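Local coordinates for protein Co-type Nitrile Hydratase beta subunit (Pseudomonas putida, PDB 3QYH) that probably forms, with an alpha subunit, a cobalt-type nitrile hydratase, which hydrates nitriles to the corresponding amides, at residues B[47-50]-B[51-54]; B[72-75]-B[76-80]; B[168-171]-B[172-175]. All coordinates share one frame; numbering follows the deposited sequence.

Interaction 1 (B[47-50]-B[51-54]); sequences NLDE and FRHS
Leu48 and Arg52 meet one turn apart at the start of helix 48-56. The apolar contacts come from Leu48. Its CG lies over one face of the Arg52 guanidinium, 3.7 Å above the plane and toward the rim. Its CD2 is 3.6 Å from Arg52 NH2. CD1 turns to the Phe51 ring and reaches CD1 of Phe51 at 4.0 Å.

The charged contact is looser. Asp49 OD2 lies near the guanidinium plane, at its edge, and the salt bridge to Arg52 NH1 is long, 4.0 Å. A water fills in: it donates to Asp49 OD2 and accepts from Arg52 NH1 at 2.9 Å. The Arg52 chain runs extended from CG to NE, which brings the guanidinium alongside the Leu48 branch. NE and NH2 each bond to a modified side chain of the neighbouring subunit, and NH1 pairs with an acidic side chain there. With an alanine here, that acidic side chain would probably lose its salt bridge, and Asp49 its water-linked mate.

Asn47 and Glu50 form a capping box. Glu50 N donates to Asn47 OD1 at 2.8 Å, nearly in line with the side-chain C=O. In return Asn47 N donates to Glu50 OE1, on its anti lone pair. The other carboxylate oxygen, Glu50 OE2, forms a salt bridge with Lys83. Behind the cap, regular helical bonds begin with Phe51 N to Asn47 O and Arg52 N to Leu48 O.

Phe51 and Ser54 pack on helix 68-82, where Phe51 meets Trp72 edge to face. On another side, Asp49 touches Pro171 and Ala174 of the short helix 171-174. Helix 48-56 thus lies between the longer helix and that short one.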
ATOM      1  N   ASN B  47      16.186  -0.866  -4.810  1.00 17.85           N
ATOM      2  CA  ASN B  47      15.372  -0.200  -3.794  1.00 15.95           C
ATOM      3  C   ASN B  47      13.893  -0.294  -4.151  1.00 16.35           C
ATOM      4  O   ASN B  47      13.545  -0.788  -5.218  1.00 12.72           O
ATOM      5  CB  ASN B  47      15.842   1.242  -3.534  1.00 16.54           C
ATOM      6  CG  ASN B  47      15.624   2.172  -4.725  1.00 21.19           C
ATOM      7  OD1 ASN B  47      14.601   2.099  -5.407  1.00 14.50           O
ATOM      8  ND2 ASN B  47      16.580   3.071  -4.965  1.00 19.55           N
ATOM      9  N   LEU B  48      13.021   0.163  -3.262  1.00 14.23           N
ATOM     10  CA  LEU B  48      11.601  -0.057  -3.426  1.00 15.82           C
ATOM     11  C   LEU B  48      11.050   0.791  -4.577  1.00 16.18           C
ATOM     12  O   LEU B  48      10.107   0.395  -5.244  1.00 12.85           O
ATOM     13  CB  LEU B  48      10.866   0.276  -2.120  1.00 14.69           C
ATOM     14  CG  LEU B  48       9.411  -0.165  -2.038  1.00 22.78           C
ATOM     15  CD1 LEU B  48       9.303  -1.676  -2.237  1.00 19.60           C
ATOM     16  CD2 LEU B  48       8.826   0.256  -0.684  1.00 26.43           C
ATOM     17  N   ASP B  49      11.637   1.959  -4.801  1.00 12.75           N
ATOM     18  CA  ASP B  49      11.185   2.809  -5.901  1.00 13.59           C
ATOM     19  C   ASP B  49      11.479   2.141  -7.240  1.00 12.53           C
ATOM     20  O   ASP B  49      10.645   2.169  -8.152  1.00 10.83           O
ATOM     21  CB  ASP B  49      11.815   4.209  -5.822  1.00 16.20           C
ATOM     22  CG  ASP B  49      11.587   4.873  -4.458  1.00 23.89           C
ATOM     23  OD1 ASP B  49      12.572   5.054  -3.716  1.00 30.75           O
ATOM     24  OD2 ASP B  49      10.423   5.183  -4.122  1.00 21.47           O
ATOM     25  N   GLU B  50      12.658   1.533  -7.357  1.00 13.74           N
ATOM     26  CA  GLU B  50      12.997   0.806  -8.566  1.00 13.64           C
ATOM     27  C   GLU B  50      12.033  -0.364  -8.733  1.00 13.09           C
ATOM     28  O   GLU B  50      11.643  -0.714  -9.851  1.00 13.33           O
ATOM     29  CB  GLU B  50      14.425   0.270  -8.488  1.00 13.96           C
ATOM     30  CG  GLU B  50      15.476   1.361  -8.467  1.00 15.15           C
ATOM     31  CD  GLU B  50      16.889   0.825  -8.257  1.00 22.55           C
ATOM     32  OE1 GLU B  50      17.100   0.055  -7.318  1.00 19.27           O
ATOM     33  OE2 GLU B  50      17.797   1.205  -9.031  1.00 23.65           O
ATOM     34  N   PHE B  51      11.697  -0.990  -7.614  1.00 11.15           N
ATOM     35  CA  PHE B  51      10.805  -2.153  -7.625  1.00 13.34           C
ATOM     36  C   PHE B  51       9.461  -1.726  -8.192  1.00 11.30           C
ATOM     37  O   PHE B  51       8.937  -2.351  -9.133  1.00 11.14           O
ATOM     38  CB  PHE B  51      10.668  -2.738  -6.202  1.00 11.29           C
ATOM     39  CG  PHE B  51       9.640  -3.826  -6.077  1.00 11.82           C
ATOM     40  CD1 PHE B  51       8.337  -3.522  -5.697  1.00 13.88           C
ATOM     41  CD2 PHE B  51       9.974  -5.144  -6.327  1.00 12.28           C
ATOM     42  CE1 PHE B  51       7.378  -4.533  -5.578  1.00 16.18           C
ATOM     43  CE2 PHE B  51       9.021  -6.154  -6.223  1.00 13.66           C
ATOM     44  CZ  PHE B  51       7.731  -5.855  -5.838  1.00 12.67           C
ATOM     45  N   ARG B  52       8.903  -0.643  -7.658  1.00 13.40           N
ATOM     46  CA  ARG B  52       7.605  -0.165  -8.165  1.00 11.73           C
ATOM     47  C   ARG B  52       7.666   0.140  -9.653  1.00 14.10           C
ATOM     48  O   ARG B  52       6.755  -0.207 -10.400  1.00 13.07           O
ATOM     49  CB  ARG B  52       7.138   1.086  -7.424  1.00 11.71           C
ATOM     50  CG  ARG B  52       6.814   0.858  -5.947  1.00 13.11           C
ATOM     51  CD  ARG B  52       5.941   1.994  -5.414  1.00 10.47           C
ATOM     52  NE  ARG B  52       5.521   1.743  -4.033  1.00 11.52           N
ATOM     53  CZ  ARG B  52       6.197   2.170  -2.974  1.00 19.49           C
ATOM     54  NH1 ARG B  52       7.311   2.880  -3.137  1.00 11.93           N
ATOM     55  NH2 ARG B  52       5.762   1.894  -1.758  1.00 15.50           N
ATOM     56  N   HIS B  53       8.735   0.808 -10.092  1.00 14.28           N
ATOM     57  CA  HIS B  53       8.797   1.240 -11.482  1.00 13.32           C
ATOM     58  C   HIS B  53       9.021   0.070 -12.443  1.00 13.75           C
ATOM     59  O   HIS B  53       8.666   0.140 -13.617  1.00 13.99           O
ATOM     60  CB  HIS B  53       9.879   2.316 -11.675  1.00 11.27           C
ATOM     61  CG  HIS B  53       9.858   2.939 -13.037  1.00 14.68           C
ATOM     62  ND1 HIS B  53       8.710   3.466 -13.599  1.00 15.23           N
ATOM     63  CD2 HIS B  53      10.845   3.121 -13.951  1.00 13.66           C
ATOM     64  CE1 HIS B  53       8.991   3.936 -14.801  1.00 14.50           C
ATOM     65  NE2 HIS B  53      10.278   3.748 -15.034  1.00 14.77           N
ATOM     66  N   SER B  54       9.636  -0.993 -11.946  1.00 12.12           N
ATOM     67  CA  SER B  54       9.784  -2.214 -12.719  1.00 11.79           C
ATOM     68  C   SER B  54       8.422  -2.809 -13.047  1.00 13.40           C
ATOM     69  O   SER B  54       8.181  -3.230 -14.173  1.00 14.87           O
ATOM     70  CB  SER B  54      10.657  -3.231 -11.964  1.00 14.69           C
ATOM     71  OG  SER B  54      10.695  -4.453 -12.670  1.00 15.07           O
TER
HETATM   72  O   HOH W   1       8.220   4.800  -5.166  1.00 12.66           O

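Interaction 2 (B[72-75]-B[76-80]); sequences WLHV and FENLL
Val75 O is gripped by two backbone donors inside helix 68-82. Leu79 N reaches it at 2.7 Å. Asn78 N comes at 3.2 Å from well above the carbonyl plane. His74 O accepts from the side-chain amide of Asn78. Asn78 ND2 gives it a fairly straight bond of 2.9 Å, with the oxygen close to the amide plane, while Asn78 N adds a weak one. CG of Asn78 is anti to its carbonyl carbon (chi1 -72°), which turns the amide back along the helix. ND2 thereby also sits over one face of the His74 ring, 3.2 Å above its plane, and the two planes are 28° apart.

The Phe76 ring presents one face to Trp72 O. Val75 and Leu79 lie side by side, with Val75 CG1 3.7 Å from Leu79 CD2. Val75 touches Phe51 of helix 48-56, and Leu79 touches Phe46 in the loop before it. The extended Glu77 chain crosses Leu73, its OE2 3.7 Å from Leu73 CD1, and its OE1 pairs with a basic side chain of the neighbouring subunit.

Trp72 and Phe76 pack on helix 28-43, Val75 and Phe76 on helix 48-56. On the polar side, the ND2 bond fixes the rotation of the Asn78 amide over the His74 ring.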
ATOM      1  N   TRP B  72       5.240  -9.310  -8.908  1.00 15.59           N
ATOM      2  CA  TRP B  72       6.494  -9.364  -8.168  1.00 12.00           C
ATOM      3  C   TRP B  72       7.479 -10.314  -8.841  1.00 12.11           C
ATOM      4  O   TRP B  72       8.673 -10.004  -8.959  1.00 14.36           O
ATOM      5  CB  TRP B  72       6.251  -9.830  -6.734  1.00 11.17           C
ATOM      6  CG  TRP B  72       5.590  -8.808  -5.851  1.00 14.39           C
ATOM      7  CD1 TRP B  72       4.828  -7.752  -6.249  1.00 13.04           C
ATOM      8  CD2 TRP B  72       5.636  -8.757  -4.419  1.00 13.24           C
ATOM      9  NE1 TRP B  72       4.390  -7.042  -5.148  1.00 12.49           N
ATOM     10  CE2 TRP B  72       4.872  -7.634  -4.016  1.00 12.16           C
ATOM     11  CE3 TRP B  72       6.250  -9.550  -3.436  1.00 11.42           C
ATOM     12  CZ2 TRP B  72       4.698  -7.286  -2.669  1.00 12.38           C
ATOM     13  CZ3 TRP B  72       6.076  -9.206  -2.100  1.00 12.39           C
ATOM     14  CH2 TRP B  72       5.311  -8.090  -1.727  1.00 11.75           C
ATOM     15  N   LEU B  73       6.988 -11.477  -9.252  1.00 11.69           N
ATOM     16  CA  LEU B  73       7.833 -12.464  -9.926  1.00 14.86           C
ATOM     17  C   LEU B  73       8.490 -11.831 -11.155  1.00 17.56           C
ATOM     18  O   LEU B  73       9.672 -12.050 -11.426  1.00 17.14           O
ATOM     19  CB  LEU B  73       7.023 -13.708 -10.319  1.00 12.68           C
ATOM     20  CG  LEU B  73       7.759 -14.713 -11.213  1.00 21.23           C
ATOM     21  CD1 LEU B  73       9.029 -15.241 -10.541  1.00 17.32           C
ATOM     22  CD2 LEU B  73       6.851 -15.846 -11.591  1.00 18.78           C
ATOM     23  N   HIS B  74       7.716 -11.031 -11.883  1.00 17.47           N
ATOM     24  CA  HIS B  74       8.231 -10.322 -13.059  1.00 16.67           C
ATOM     25  C   HIS B  74       9.383  -9.421 -12.677  1.00 16.56           C
ATOM     26  O   HIS B  74      10.411  -9.410 -13.364  1.00 20.37           O
ATOM     27  CB  HIS B  74       7.139  -9.487 -13.769  1.00 18.85           C
ATOM     28  CG  HIS B  74       7.688  -8.496 -14.752  1.00 20.77           C
ATOM     29  ND1 HIS B  74       7.793  -8.767 -16.102  1.00 22.22           N
ATOM     30  CD2 HIS B  74       8.210  -7.256 -14.574  1.00 21.73           C
ATOM     31  CE1 HIS B  74       8.332  -7.727 -16.712  1.00 25.99           C
ATOM     32  NE2 HIS B  74       8.594  -6.796 -15.809  1.00 24.84           N
ATOM     33  N   VAL B  75       9.233  -8.675 -11.583  1.00 12.74           N
ATOM     34  CA  VAL B  75      10.299  -7.775 -11.157  1.00 12.73           C
ATOM     35  C   VAL B  75      11.567  -8.571 -10.866  1.00 16.63           C
ATOM     36  O   VAL B  75      12.653  -8.195 -11.303  1.00 16.33           O
ATOM     37  CB  VAL B  75       9.916  -6.962  -9.897  1.00 17.23           C
ATOM     38  CG1 VAL B  75      11.067  -6.083  -9.459  1.00 13.81           C
ATOM     39  CG2 VAL B  75       8.684  -6.124 -10.168  1.00 16.65           C
ATOM     40  N   PHE B  76      11.438  -9.672 -10.129  1.00 13.54           N
ATOM     41  CA  PHE B  76      12.624 -10.435  -9.751  1.00 13.94           C
ATOM     42  C   PHE B  76      13.349 -10.957 -11.007  1.00 15.50           C
ATOM     43  O   PHE B  76      14.573 -10.935 -11.082  1.00 19.25           O
ATOM     44  CB  PHE B  76      12.257 -11.580  -8.801  1.00 11.02           C
ATOM     45  CG  PHE B  76      11.539 -11.124  -7.546  1.00 14.34           C
ATOM     46  CD1 PHE B  76      10.622 -11.960  -6.905  1.00 15.38           C
ATOM     47  CD2 PHE B  76      11.772  -9.863  -7.018  1.00 11.28           C
ATOM     48  CE1 PHE B  76       9.961 -11.546  -5.744  1.00 10.47           C
ATOM     49  CE2 PHE B  76      11.104  -9.432  -5.862  1.00 15.84           C
ATOM     50  CZ  PHE B  76      10.189 -10.271  -5.236  1.00 11.80           C
ATOM     51  N   GLU B  77      12.581 -11.397 -11.997  1.00 16.44           N
ATOM     52  CA  GLU B  77      13.159 -11.974 -13.212  1.00 18.04           C
ATOM     53  C   GLU B  77      13.795 -10.947 -14.141  1.00 21.24           C
ATOM     54  O   GLU B  77      14.625 -11.299 -14.970  1.00 24.40           O
ATOM     55  CB  GLU B  77      12.118 -12.780 -13.983  1.00 13.72           C
ATOM     56  CG  GLU B  77      11.686 -14.081 -13.281  1.00 19.87           C
ATOM     57  CD  GLU B  77      10.595 -14.805 -14.055  1.00 26.40           C
ATOM     58  OE1 GLU B  77       9.881 -14.129 -14.817  1.00 27.72           O
ATOM     59  OE2 GLU B  77      10.450 -16.035 -13.913  1.00 29.01           O
ATOM     60  N   ASN B  78      13.398  -9.688 -14.005  1.00 15.84           N
ATOM     61  CA  ASN B  78      13.805  -8.660 -14.943  1.00 15.60           C
ATOM     62  C   ASN B  78      14.670  -7.582 -14.324  1.00 18.48           C
ATOM     63  O   ASN B  78      15.742  -7.277 -14.851  1.00 18.44           O
ATOM     64  CB  ASN B  78      12.586  -8.061 -15.636  1.00 16.95           C
ATOM     65  CG  ASN B  78      11.976  -9.020 -16.640  1.00 22.36           C
ATOM     66  OD1 ASN B  78      12.461  -9.148 -17.760  1.00 24.21           O
ATOM     67  ND2 ASN B  78      10.929  -9.725 -16.235  1.00 19.57           N
ATOM     68  N   LEU B  79      14.233  -7.018 -13.201  1.00 12.60           N
ATOM     69  CA  LEU B  79      15.016  -5.975 -12.536  1.00 13.46           C
ATOM     70  C   LEU B  79      16.382  -6.532 -12.062  1.00 20.67           C
ATOM     71  O   LEU B  79      17.407  -5.832 -12.093  1.00 16.56           O
ATOM     72  CB  LEU B  79      14.225  -5.356 -11.378  1.00 13.53           C
ATOM     73  CG  LEU B  79      14.856  -4.191 -10.636  1.00 16.99           C
ATOM     74  CD1 LEU B  79      15.171  -3.080 -11.629  1.00 16.79           C
ATOM     75  CD2 LEU B  79      13.884  -3.672  -9.557  1.00 14.20           C
ATOM     76  N   LEU B  80      16.415  -7.796 -11.657  1.00 14.45           N
ATOM     77  CA  LEU B  80      17.692  -8.353 -11.202  1.00 19.59           C
ATOM     78  C   LEU B  80      18.662  -8.461 -12.376  1.00 19.86           C
ATOM     79  O   LEU B  80      19.875  -8.414 -12.202  1.00 17.86           O
ATOM     80  CB  LEU B  80      17.518  -9.716 -10.532  1.00 15.32           C
ATOM     81  CG  LEU B  80      16.942  -9.678  -9.096  1.00 18.31           C
ATOM     82  CD1 LEU B  80      16.787 -11.079  -8.543  1.00 17.68           C
ATOM     83  CD2 LEU B  80      17.846  -8.859  -8.188  1.00 18.93           C
TER

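Interaction 3 (B[168-171]-B[172-175]); sequences FVTP and DTAA
Thr170 O receives Ala174 N at 3.0 Å, in the carbonyl plane. This bond opens the short helix 171-174, which follows strand 158-168 in the C-terminal family region, which belongs to the SH3 clan. Thr170 is the N-cap residue, but its side chain makes no capping bond. The next step is Ala175 N to Pro171 O at 2.9 Å. A weak bond from Thr173 N also reaches Thr170 O. Apolar contact is slight: Val169 CG1 meets the Ala174 methyl CB at 3.8 Å.

The next shell fixes the polar ends. Thr170 OG1 bonds to His181 O and to Gln183 NE2. Asp172 is held by both oxygens, OD1 to Thr148 and OD2 to Tyr215. Trp212 of strand 206-212 covers Thr170 and Pro171 and bonds through NE1 to Val169 O. The turn is therefore tied to the sheet and to its loops.

Thr173 OG1 sits between the backbone N and the carbonyl carbon (chi1 50°). From there it lies 3.1 Å from Thr170 O and is hydrogen-bonded to Gly179 O.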
ATOM      1  N   PHE B 168      10.818  13.713   3.108  1.00 17.47           N
ATOM      2  CA  PHE B 168      10.930  12.329   2.637  1.00 13.90           C
ATOM      3  C   PHE B 168      11.778  12.232   1.382  1.00 17.76           C
ATOM      4  O   PHE B 168      11.923  13.208   0.635  1.00 16.47           O
ATOM      5  CB  PHE B 168       9.539  11.757   2.340  1.00 12.31           C
ATOM      6  CG  PHE B 168       8.714  11.522   3.574  1.00 16.56           C
ATOM      7  CD1 PHE B 168       8.730  10.293   4.206  1.00 16.67           C
ATOM      8  CD2 PHE B 168       7.946  12.543   4.115  1.00 14.75           C
ATOM      9  CE1 PHE B 168       7.964  10.068   5.371  1.00 19.47           C
ATOM     10  CE2 PHE B 168       7.202  12.343   5.272  1.00 20.39           C
ATOM     11  CZ  PHE B 168       7.213  11.100   5.901  1.00 15.62           C
ATOM     12  N   VAL B 169      12.328  11.049   1.145  1.00 13.55           N
ATOM     13  CA  VAL B 169      12.990  10.744  -0.109  1.00 12.58           C
ATOM     14  C   VAL B 169      12.044  11.056  -1.281  1.00 13.56           C
ATOM     15  O   VAL B 169      10.829  10.911  -1.153  1.00 14.92           O
ATOM     16  CB  VAL B 169      13.354   9.235  -0.170  1.00 14.74           C
ATOM     17  CG1 VAL B 169      13.807   8.827  -1.588  1.00 14.83           C
ATOM     18  CG2 VAL B 169      14.430   8.893   0.890  1.00 14.75           C
ATOM     19  N   THR B 170      12.599  11.490  -2.407  1.00 15.90           N
ATOM     20  CA  THR B 170      11.832  11.683  -3.636  1.00 15.83           C
ATOM     21  C   THR B 170      11.955  10.462  -4.553  1.00 13.78           C
ATOM     22  O   THR B 170      13.054  10.142  -5.039  1.00 15.25           O
ATOM     23  CB  THR B 170      12.322  12.949  -4.392  1.00 18.25           C
ATOM     24  OG1 THR B 170      12.088  14.109  -3.587  1.00 15.39           O
ATOM     25  CG2 THR B 170      11.590  13.102  -5.746  1.00 18.03           C
ATOM     26  N   PRO B 171      10.827   9.787  -4.824  1.00 14.85           N
ATOM     27  CA  PRO B 171      10.846   8.562  -5.633  1.00 12.96           C
ATOM     28  C   PRO B 171      11.252   8.839  -7.073  1.00 17.03           C
ATOM     29  O   PRO B 171      11.929   7.998  -7.654  1.00 14.97           O
ATOM     30  CB  PRO B 171       9.395   8.061  -5.573  1.00 11.32           C
ATOM     31  CG  PRO B 171       8.785   8.788  -4.438  1.00 20.11           C
ATOM     32  CD  PRO B 171       9.466  10.126  -4.395  1.00 14.58           C
ATOM     33  N   ASP B 172      10.885   9.997  -7.627  1.00 16.04           N
ATOM     34  CA  ASP B 172      11.215  10.299  -9.022  1.00 15.53           C
ATOM     35  C   ASP B 172      12.715  10.222  -9.290  1.00 22.58           C
ATOM     36  O   ASP B 172      13.140   9.826 -10.372  1.00 15.90           O
ATOM     37  CB  ASP B 172      10.716  11.691  -9.437  1.00 16.56           C
ATOM     38  CG  ASP B 172       9.235  11.885  -9.166  1.00 21.34           C
ATOM     39  OD1 ASP B 172       8.520  12.350 -10.075  1.00 18.56           O
ATOM     40  OD2 ASP B 172       8.783  11.584  -8.032  1.00 17.70           O
ATOM     41  N   THR B 173      13.519  10.624  -8.316  1.00 17.21           N
ATOM     42  CA  THR B 173      14.962  10.558  -8.486  1.00 15.88           C
ATOM     43  C   THR B 173      15.540   9.237  -7.962  1.00 16.96           C
ATOM     44  O   THR B 173      16.467   8.672  -8.550  1.00 16.96           O
ATOM     45  CB  THR B 173      15.647  11.752  -7.790  1.00 23.46           C
ATOM     46  OG1 THR B 173      15.157  11.857  -6.445  1.00 17.14           O
ATOM     47  CG2 THR B 173      15.323  13.049  -8.541  1.00 20.49           C
ATOM     48  N   ALA B 174      14.988   8.738  -6.861  1.00 15.89           N
ATOM     49  CA  ALA B 174      15.533   7.530  -6.246  1.00 15.60           C
ATOM     50  C   ALA B 174      15.329   6.302  -7.119  1.00 15.86           C
ATOM     51  O   ALA B 174      16.080   5.352  -7.021  1.00 17.96           O
ATOM     52  CB  ALA B 174      14.916   7.311  -4.866  1.00 14.97           C
ATOM     53  N   ALA B 175      14.293   6.301  -7.949  1.00 14.05           N
ATOM     54  CA  ALA B 175      14.064   5.163  -8.828  1.00 13.97           C
ATOM     55  C   ALA B 175      15.034   5.132 -10.011  1.00 17.42           C
ATOM     56  O   ALA B 175      15.094   4.144 -10.735  1.00 17.29           O
ATOM     57  CB  ALA B 175      12.621   5.165  -9.347  1.00 15.96           C
TER

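Interaction 1 is the middle piece. Its centre is about 10 Å from that of interaction 2 and about 10 Å from that of interaction 3. The last two have centres about 20 Å apart and nearest atoms about 7 Å apart. Toward interaction 2 the join is packing, mainly of Phe51 on Val75 and Trp72, with Phe51 CD2 3.4 Å from Val75 CG1. Toward interaction 3 it is mixed: Asn47 ND2 lies 3.1 Å from Ala174 O, a probable hydrogen bond, and Asp49 OD2 packs 3.4 Å from Pro171 CB. That join links the N-terminal and C-terminal family regions. The cobalt(III) ion is about 5 Å from the Arg52 side chain, so interaction 1 comes closest to the metal site.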